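Local coordinates for beta-xylosidase (Uncultured organism, PDB 4MLG), which probably hydrolyses xylo-oligosaccharides from their non-reducing ends to release xylose, as a calcium-containing beta-propeller enzyme of glycoside hydrolase family 43, at residues V263-V268 with Q317-T322; L286-C291 with K304-K309; A89-K94 with E190-F195. One frame throughout, in Å; residues are numbered along the deposited sequence.

Contact 1: V263-V268 with Q317-T322; sequences VILTPV and QPIKGT
I319 is held through both of its backbone polar groups: its N gives a hydrogen bond to I264 O (2.6 Å), and its O takes one from T266 N (3.2 Å), nearly straight at 165°. The pair brackets L265 in a single bridge. I264 and L265 form a classic beta bulge opposite I246, and the chain turns its corner at I264.

The buried side is formed by L265, V268 and G321. L265 CG stands anti to its own N (chi1 -171°), which carries CD1 to 4.0 Å from I319 CG2, the two branched chains meeting at a slant. L286 of the neighbouring strand lies against I319 as well. Further along, G321 has its CA against V268 CG1 (3.7 Å); having no side chain, it lets the backbones approach here. T266 OG1 faces G321 N, although the modelled separation is too short to be trusted in detail.

The outer side is exposed. There the ring of P318 touches V263 O with CB, and the bent chain of K320 passes T266 OG1 with its CD (3.6 Å).

The two main-chain bonds probably set the course of the C-terminal segment, with aliphatic contacts on its buried side.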
loop_
_atom_site.group_PDB
_atom_site.type_symbol
_atom_site.label_atom_id
_atom_site.label_comp_id
_atom_site.label_asym_id
_atom_site.label_seq_id
_atom_site.Cartn_x
_atom_site.Cartn_y
_atom_site.Cartn_z
ATOM N N VAL A 263 16.481 -31.182 -4.832
ATOM C CA VAL A 263 15.241 -30.977 -5.570
ATOM C C VAL A 263 14.176 -31.973 -5.125
ATOM O O VAL A 263 14.420 -33.178 -5.091
ATOM C CB VAL A 263 15.470 -31.129 -7.089
ATOM C CG1 VAL A 263 14.156 -30.999 -7.852
ATOM C CG2 VAL A 263 16.484 -30.107 -7.580
ATOM N N ILE A 264 12.996 -31.468 -4.781
ATOM C CA ILE A 264 11.881 -32.334 -4.415
ATOM C C ILE A 264 11.096 -32.743 -5.656
ATOM O O ILE A 264 10.738 -33.910 -5.819
ATOM C CB ILE A 264 10.920 -31.645 -3.424
ATOM C CG1 ILE A 264 11.665 -31.207 -2.164
ATOM C CG2 ILE A 264 9.772 -32.571 -3.055
ATOM C CD1 ILE A 264 10.758 -30.619 -1.101
ATOM N N LEU A 265 10.840 -31.776 -6.532
ATOM C CA LEU A 265 10.023 -32.014 -7.717
ATOM C C LEU A 265 10.660 -31.468 -8.994
ATOM O O LEU A 265 10.971 -30.281 -9.090
ATOM C CB LEU A 265 8.632 -31.405 -7.528
ATOM C CG LEU A 265 7.586 -31.757 -8.586
ATOM C CD1 LEU A 265 7.284 -33.246 -8.549
ATOM C CD2 LEU A 265 6.317 -30.941 -8.389
ATOM N N THR A 266 10.847 -32.350 -9.973
ATOM C CA THR A 266 11.325 -31.968 -11.299
ATOM C C THR A 266 10.197 -31.245 -12.043
ATOM O O THR A 266 9.044 -31.322 -11.615
ATOM C CB THR A 266 11.775 -33.215 -12.088
ATOM O OG1 THR A 266 10.679 -34.128 -12.212
ATOM C CG2 THR A 266 12.928 -33.906 -11.376
ATOM N N PRO A 267 10.519 -30.528 -13.141
ATOM C CA PRO A 267 9.500 -29.786 -13.896
ATOM C C PRO A 267 8.243 -30.583 -14.231
ATOM O O PRO A 267 8.322 -31.769 -14.546
ATOM C CB PRO A 267 10.238 -29.409 -15.179
ATOM C CG PRO A 267 11.637 -29.220 -14.737
ATOM C CD PRO A 267 11.874 -30.249 -13.657
ATOM N N VAL A 268 7.092 -29.920 -14.154
ATOM C CA VAL A 268 5.812 -30.551 -14.449
ATOM C C VAL A 268 5.166 -29.908 -15.670
ATOM O O VAL A 268 5.649 -28.893 -16.176
ATOM C CB VAL A 268 4.839 -30.431 -13.263
ATOM C CG1 VAL A 268 5.422 -31.090 -12.023
ATOM C CG2 VAL A 268 4.514 -28.969 -12.992
ATOM N N GLN A 317 13.744 -37.941 -1.017
ATOM C CA GLN A 317 13.822 -38.628 -2.302
ATOM C C GLN A 317 13.111 -37.812 -3.378
ATOM O O GLN A 317 11.917 -37.534 -3.261
ATOM C CB GLN A 317 13.218 -40.033 -2.212
ATOM C CG GLN A 317 13.992 -40.991 -1.318
ATOM C CD GLN A 317 13.371 -42.375 -1.265
ATOM O OE1 GLN A 317 12.267 -42.595 -1.764
ATOM N NE2 GLN A 317 14.083 -43.317 -0.658
ATOM N N PRO A 318 13.849 -37.423 -4.430
ATOM C CA PRO A 318 13.309 -36.584 -5.505
ATOM C C PRO A 318 12.113 -37.229 -6.201
ATOM O O PRO A 318 12.121 -38.434 -6.443
ATOM C CB PRO A 318 14.490 -36.452 -6.474
ATOM C CG PRO A 318 15.388 -37.595 -6.152
ATOM C CD PRO A 318 15.247 -37.809 -4.681
ATOM N N ILE A 319 11.095 -36.429 -6.502
ATOM C CA ILE A 319 9.901 -36.922 -7.180
ATOM C C ILE A 319 9.853 -36.414 -8.620
ATOM O O ILE A 319 10.102 -35.237 -8.883
ATOM C CB ILE A 319 8.615 -36.512 -6.434
ATOM C CG1 ILE A 319 8.616 -37.089 -5.016
ATOM C CG2 ILE A 319 7.383 -36.978 -7.189
ATOM C CD1 ILE A 319 7.371 -36.759 -4.226
ATOM N N LYS A 320 9.540 -37.311 -9.550
ATOM C CA LYS A 320 9.513 -36.969 -10.965
ATOM C C LYS A 320 8.282 -36.139 -11.328
ATOM O O LYS A 320 7.147 -36.543 -11.069
ATOM C CB LYS A 320 9.560 -38.242 -11.815
ATOM C CG LYS A 320 9.833 -38.006 -13.294
ATOM C CD LYS A 320 11.232 -37.447 -13.522
ATOM C CE LYS A 320 11.636 -37.529 -14.990
ATOM N NZ LYS A 320 10.710 -36.779 -15.883
ATOM N N GLY A 321 8.517 -34.972 -11.918
ATOM C CA GLY A 321 7.439 -34.163 -12.454
ATOM C C GLY A 321 6.962 -34.768 -13.759
ATOM O O GLY A 321 7.673 -35.568 -14.367
ATOM N N THR A 322 5.763 -34.390 -14.189
ATOM C CA THR A 322 5.165 -34.978 -15.384
ATOM C C THR A 322 6.007 -34.724 -16.633
ATOM O O THR A 322 6.227 -35.630 -17.436
ATOM C CB THR A 322 3.736 -34.457 -15.622
ATOM O OG1 THR A 322 2.988 -34.528 -14.401
ATOM C CG2 THR A 322 3.039 -35.288 -16.687
#

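Contact 2: L286-C291 with K304-K309; sequences LFHHDC and KVAELK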
loop_
_atom_site.group_PDB
_atom_site.type_symbol
_atom_site.label_atom_id
_atom_site.label_comp_id
_atom_site.label_asym_id
_atom_site.label_seq_id
_atom_site.Cartn_x
_atom_site.Cartn_y
_atom_site.Cartn_z
ATOM N N LEU A 286 3.232 -35.051 -1.010
ATOM C CA LEU A 286 3.564 -33.800 -1.679
ATOM C C LEU A 286 2.409 -33.360 -2.570
ATOM O O LEU A 286 2.336 -33.741 -3.738
ATOM C CB LEU A 286 4.837 -33.950 -2.515
ATOM C CG LEU A 286 5.295 -32.708 -3.288
ATOM C CD1 LEU A 286 5.762 -31.621 -2.333
ATOM C CD2 LEU A 286 6.382 -33.054 -4.296
ATOM N N PHE A 287 1.497 -32.570 -2.011
ATOM C CA PHE A 287 0.399 -32.016 -2.790
ATOM C C PHE A 287 0.946 -30.962 -3.742
ATOM O O PHE A 287 1.716 -30.098 -3.333
ATOM C CB PHE A 287 -0.658 -31.397 -1.875
ATOM C CG PHE A 287 -1.382 -32.396 -1.017
ATOM C CD1 PHE A 287 -2.601 -32.918 -1.417
ATOM C CD2 PHE A 287 -0.846 -32.809 0.192
ATOM C CE1 PHE A 287 -3.269 -33.835 -0.629
ATOM C CE2 PHE A 287 -1.511 -33.725 0.982
ATOM C CZ PHE A 287 -2.723 -34.239 0.569
ATOM N N HIS A 288 0.555 -31.041 -5.009
ATOM C CA HIS A 288 1.011 -30.087 -6.016
ATOM C C HIS A 288 0.033 -30.031 -7.185
ATOM O O HIS A 288 -1.119 -30.439 -7.046
ATOM C CB HIS A 288 2.421 -30.441 -6.502
ATOM C CG HIS A 288 2.544 -31.829 -7.053
ATOM N ND1 HIS A 288 2.469 -32.954 -6.262
ATOM C CD2 HIS A 288 2.751 -32.271 -8.316
ATOM C CE1 HIS A 288 2.617 -34.030 -7.014
ATOM N NE2 HIS A 288 2.790 -33.642 -8.264
ATOM N N HIS A 289 0.485 -29.525 -8.329
ATOM C CA HIS A 289 -0.375 -29.455 -9.510
ATOM C C HIS A 289 0.390 -29.503 -10.831
ATOM O O HIS A 289 1.585 -29.217 -10.882
ATOM C CB HIS A 289 -1.261 -28.202 -9.467
ATOM C CG HIS A 289 -0.502 -26.911 -9.520
ATOM N ND1 HIS A 289 -0.673 -25.911 -8.586
ATOM C CD2 HIS A 289 0.420 -26.448 -10.399
ATOM C CE1 HIS A 289 0.113 -24.892 -8.884
ATOM N NE2 HIS A 289 0.790 -25.194 -9.977
ATOM N N ASP A 290 -0.318 -29.867 -11.896
ATOM C CA ASP A 290 0.191 -29.721 -13.255
ATOM C C ASP A 290 -0.956 -29.435 -14.222
ATOM O O ASP A 290 -2.124 -29.468 -13.835
ATOM C CB ASP A 290 1.008 -30.943 -13.697
ATOM C CG ASP A 290 0.251 -32.250 -13.550
ATOM O OD1 ASP A 290 -0.997 -32.239 -13.528
ATOM O OD2 ASP A 290 0.917 -33.303 -13.465
ATOM N N CYS A 291 -0.624 -29.156 -15.477
ATOM C CA CYS A 291 -1.637 -28.757 -16.447
ATOM C C CYS A 291 -1.931 -29.850 -17.469
ATOM O O CYS A 291 -2.139 -29.571 -18.651
ATOM C CB CYS A 291 -1.211 -27.465 -17.146
ATOM S SG CYS A 291 -0.796 -26.128 -16.000
ATOM N N LYS A 304 -2.843 -32.360 -7.495
ATOM C CA LYS A 304 -2.549 -33.783 -7.424
ATOM C C LYS A 304 -1.664 -34.088 -6.220
ATOM O O LYS A 304 -1.012 -33.196 -5.677
ATOM C CB LYS A 304 -1.874 -34.243 -8.716
ATOM C CG LYS A 304 -0.608 -33.472 -9.058
ATOM C CD LYS A 304 -0.108 -33.813 -10.451
ATOM C CE LYS A 304 0.164 -35.300 -10.594
ATOM N NZ LYS A 304 0.655 -35.653 -11.955
ATOM N N VAL A 305 -1.644 -35.348 -5.803
ATOM C CA VAL A 305 -0.874 -35.737 -4.629
ATOM C C VAL A 305 0.042 -36.926 -4.912
ATOM O O VAL A 305 -0.371 -37.917 -5.517
ATOM C CB VAL A 305 -1.796 -36.039 -3.422
ATOM C CG1 VAL A 305 -2.893 -37.021 -3.811
ATOM C CG2 VAL A 305 -0.990 -36.557 -2.240
ATOM N N ALA A 306 1.295 -36.807 -4.483
ATOM C CA ALA A 306 2.262 -37.888 -4.609
ATOM C C ALA A 306 2.906 -38.160 -3.256
ATOM O O ALA A 306 3.157 -37.233 -2.483
ATOM C CB ALA A 306 3.320 -37.538 -5.638
ATOM N N GLU A 307 3.170 -39.430 -2.971
ATOM C CA GLU A 307 3.778 -39.812 -1.703
ATOM C C GLU A 307 5.224 -39.337 -1.615
ATOM O O GLU A 307 6.010 -39.529 -2.542
ATOM C CB GLU A 307 3.703 -41.326 -1.502
ATOM C CG GLU A 307 4.275 -41.800 -0.176
ATOM C CD GLU A 307 4.034 -43.274 0.074
ATOM O OE1 GLU A 307 3.488 -43.949 -0.823
ATOM O OE2 GLU A 307 4.391 -43.758 1.169
ATOM N N LEU A 308 5.564 -38.710 -0.493
ATOM C CA LEU A 308 6.915 -38.209 -0.270
ATOM C C LEU A 308 7.657 -39.100 0.721
ATOM O O LEU A 308 7.114 -39.473 1.760
ATOM C CB LEU A 308 6.869 -36.768 0.241
ATOM C CG LEU A 308 8.205 -36.030 0.334
ATOM C CD1 LEU A 308 8.125 -34.705 -0.404
ATOM C CD2 LEU A 308 8.604 -35.809 1.784
ATOM N N LYS A 309 8.899 -39.441 0.393
ATOM C CA LYS A 309 9.687 -40.334 1.235
ATOM C C LYS A 309 11.050 -39.740 1.574
ATOM O O LYS A 309 11.651 -39.037 0.761
ATOM C CB LYS A 309 9.854 -41.697 0.562
ATOM C CG LYS A 309 8.552 -42.459 0.381
ATOM C CD LYS A 309 8.780 -43.789 -0.315
ATOM C CE LYS A 309 7.480 -44.560 -0.471
ATOM N NZ LYS A 309 7.682 -45.845 -1.196
#
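The imidazole of H288 has K304 CG over one face, 3.7 Å from the ring centroid, and A306 CB at its edge, near the ring plane. Within that plane ND1 donates to L286 O (2.6 Å), a bond that fixes the rotation of the ring and so presents its face to the lysine. The phenyl ring of F287 has V305 CG2 over the centre of one face, 4.0 Å from the centroid; with V305 CG2 anti to the backbone N, the two side chains run side by side. Each ring face thus suits one aliphatic carbon, in CH-pi contact.

The aliphatic part of K304 covers H288, and the chain then bends at chi3 (-58°) to bring NZ to D290 OD2 (2.8 Å) in a salt bridge. NZ comes from the syn side, 27° out of the carboxylate plane. Y6 OH bonds to both NZ and D290 OD1, and T322 OG1 to OD2, giving this buried charge pair further partners.

The backbones pair as an antiparallel hairpin: H288 N gives to K304 O (2.7 Å) and K304 N to H288 O (2.6 Å), with F287 and V305 the adjacent non-hydrogen-bonded pair.

In the four-stranded blade, strands 283-290 and 302-308 are the central pair, flanked by 276-280 and 5-6, while I264 and L265 of strand 258-265 pack against L286, H288 and L308.

Contact 3: A89-K94 with E190-F195; sequences AFRNGK and EDMLEF
R91, which has the largest surface buried here, reaches from a beta hairpin to the loop of E190 and M192. The hairpin joins strands 81-91 and 94-102 of a propeller blade through a type I' turn from R91 to K94, in which N92 and G93 both take positive phi angles.

The chain of R91 is fully extended, its CG anti to the backbone N (chi1 -171°), and this length carries the guanidinium to the loop. E190 lies over one face of that group, with its CG 3.4 Å from R91 NH2. Its carboxylate is near but makes no salt bridge: OE2 stays 4.1 Å from NH2, so any attraction is probably weaker than in a salt bridge.

M192 comes in at the guanidinium edge. Its flexible thioether, bent at chi2 and chi3, sets SD 3.5 Å from R91 NH1, a weak hydrogen bond, while CE touches A89 CB at 4.3 Å. A89 and M192 are buried, with Y147 against both and against R91, while E190 is exposed.

At the turn itself, N92 ND2 donates to E190 O (2.9 Å), the acceptor lying within 2° of the amide plane of N92.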
loop_
_atom_site.group_PDB
_atom_site.type_symbol
_atom_site.label_atom_id
_atom_site.label_comp_id
_atom_site.label_asym_id
_atom_site.label_seq_id
_atom_site.Cartn_x
_atom_site.Cartn_y
_atom_site.Cartn_z
ATOM N N ALA A 89 -4.090 -21.357 9.356
ATOM C CA ALA A 89 -3.508 -21.774 10.627
ATOM C C ALA A 89 -4.565 -21.846 11.723
ATOM O O ALA A 89 -5.509 -21.057 11.738
ATOM C CB ALA A 89 -2.397 -20.828 11.033
ATOM N N PHE A 90 -4.396 -22.789 12.643
ATOM C CA PHE A 90 -5.328 -22.951 13.753
ATOM C C PHE A 90 -4.731 -22.434 15.058
ATOM O O PHE A 90 -3.695 -22.920 15.512
ATOM C CB PHE A 90 -5.732 -24.419 13.905
ATOM C CG PHE A 90 -6.649 -24.678 15.065
ATOM C CD1 PHE A 90 -7.965 -24.249 15.033
ATOM C CD2 PHE A 90 -6.195 -25.350 16.188
ATOM C CE1 PHE A 90 -8.815 -24.485 16.100
ATOM C CE2 PHE A 90 -7.039 -25.589 17.260
ATOM C CZ PHE A 90 -8.351 -25.155 17.214
ATOM N N ARG A 91 -5.390 -21.445 15.653
ATOM C CA ARG A 91 -4.948 -20.882 16.923
ATOM C C ARG A 91 -6.121 -20.256 17.671
ATOM O O ARG A 91 -7.034 -19.702 17.054
ATOM C CB ARG A 91 -3.848 -19.841 16.695
ATOM C CG ARG A 91 -3.173 -19.351 17.970
ATOM C CD ARG A 91 -2.049 -18.374 17.660
ATOM N NE ARG A 91 -1.244 -18.060 18.837
ATOM C CZ ARG A 91 -0.140 -17.320 18.811
ATOM N NH1 ARG A 91 0.297 -16.817 17.665
ATOM N NH2 ARG A 91 0.530 -17.083 19.931
ATOM N N ASN A 92 -6.092 -20.362 18.998
ATOM C CA ASN A 92 -7.123 -19.787 19.858
ATOM C C ASN A 92 -8.514 -20.347 19.576
ATOM O O ASN A 92 -9.518 -19.660 19.764
ATOM C CB ASN A 92 -7.138 -18.259 19.743
ATOM C CG ASN A 92 -5.768 -17.645 19.950
ATOM O OD1 ASN A 92 -5.033 -18.030 20.860
ATOM N ND2 ASN A 92 -5.414 -16.689 19.099
ATOM N N GLY A 93 -8.567 -21.595 19.120
ATOM C CA GLY A 93 -9.829 -22.242 18.812
ATOM C C GLY A 93 -10.451 -21.765 17.512
ATOM O O GLY A 93 -11.587 -22.117 17.195
ATOM N N LYS A 94 -9.710 -20.962 16.754
ATOM C CA LYS A 94 -10.210 -20.445 15.485
ATOM C C LYS A 94 -9.237 -20.702 14.337
ATOM O O LYS A 94 -8.058 -20.979 14.559
ATOM C CB LYS A 94 -10.519 -18.949 15.597
ATOM C CG LYS A 94 -11.670 -18.626 16.536
ATOM C CD LYS A 94 -11.932 -17.130 16.603
ATOM C CE LYS A 94 -10.739 -16.386 17.179
ATOM N NZ LYS A 94 -10.416 -16.830 18.565
ATOM N N GLU A 190 -0.413 -12.771 18.909
ATOM C CA GLU A 190 -1.323 -13.831 19.345
ATOM C C GLU A 190 -2.728 -13.780 18.737
ATOM O O GLU A 190 -3.339 -14.823 18.499
ATOM C CB GLU A 190 -1.400 -13.883 20.873
ATOM C CG GLU A 190 -1.934 -15.203 21.413
ATOM C CD GLU A 190 -1.595 -15.416 22.874
ATOM O OE1 GLU A 190 -1.219 -14.435 23.548
ATOM O OE2 GLU A 190 -1.700 -16.567 23.348
ATOM N N ASP A 191 -3.242 -12.581 18.481
ATOM C CA ASP A 191 -4.584 -12.457 17.914
ATOM C C ASP A 191 -4.598 -12.767 16.416
ATOM O O ASP A 191 -5.658 -12.803 15.790
ATOM C CB ASP A 191 -5.190 -11.078 18.203
ATOM C CG ASP A 191 -4.503 -9.959 17.444
ATOM O OD1 ASP A 191 -3.356 -10.154 16.998
ATOM O OD2 ASP A 191 -5.110 -8.878 17.300
ATOM N N MET A 192 -3.408 -12.978 15.859
ATOM C CA MET A 192 -3.239 -13.425 14.475
ATOM C C MET A 192 -3.801 -12.454 13.439
ATOM O O MET A 192 -4.125 -12.855 12.322
ATOM C CB MET A 192 -3.850 -14.818 14.282
ATOM C CG MET A 192 -3.255 -15.883 15.188
ATOM S SD MET A 192 -1.543 -16.272 14.785
ATOM C CE MET A 192 -1.754 -17.288 13.325
ATOM N N LEU A 193 -3.905 -11.180 13.804
ATOM C CA LEU A 193 -4.451 -10.174 12.900
ATOM C C LEU A 193 -3.365 -9.263 12.338
ATOM O O LEU A 193 -3.528 -8.676 11.268
ATOM C CB LEU A 193 -5.519 -9.338 13.606
ATOM C CG LEU A 193 -6.719 -10.100 14.167
ATOM C CD1 LEU A 193 -7.732 -9.137 14.768
ATOM C CD2 LEU A 193 -7.362 -10.963 13.091
ATOM N N GLU A 194 -2.260 -9.139 13.068
ATOM C CA GLU A 194 -1.166 -8.268 12.651
ATOM C C GLU A 194 0.192 -8.913 12.889
ATOM O O GLU A 194 0.292 -9.944 13.556
ATOM C CB GLU A 194 -1.228 -6.927 13.389
ATOM C CG GLU A 194 -2.475 -6.101 13.110
ATOM C CD GLU A 194 -2.549 -5.604 11.678
ATOM O OE1 GLU A 194 -1.510 -5.611 10.984
ATOM O OE2 GLU A 194 -3.650 -5.202 11.246
ATOM N N PHE A 195 1.233 -8.298 12.337
ATOM C CA PHE A 195 2.602 -8.739 12.573
ATOM C C PHE A 195 3.022 -8.349 13.985
ATOM O O PHE A 195 2.586 -7.324 14.506
ATOM C CB PHE A 195 3.558 -8.108 11.556
ATOM C CG PHE A 195 3.320 -8.545 10.136
ATOM C CD1 PHE A 195 2.612 -9.706 9.856
ATOM C CD2 PHE A 195 3.810 -7.794 9.078
ATOM C CE1 PHE A 195 2.393 -10.107 8.543
ATOM C CE2 PHE A 195 3.597 -8.189 7.767
ATOM C CZ PHE A 195 2.888 -9.346 7.499
#

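Contacts 1 and 2 are neighbours and touch: Q317 N meets K309 O, and I319 CD1 packs on E307 O. Contact 2 is nested within the loop closed by contact 1, and the C-terminal segment runs beside the hairpin that precedes it. Contact 3 stands apart, on the opposite side of the chain's centre from contact 1, their centres about 34 Å apart. Contact 2 is wholly buried and joins regular strands by backbone rungs, ring faces and a salt bridge. The other two are only partly buried: contact 1 relies largely on main-chain bonds with aliphatic packing, contact 3 on side chains, one of them bonded to a backbone carbonyl, without backbone-to-backbone bonds.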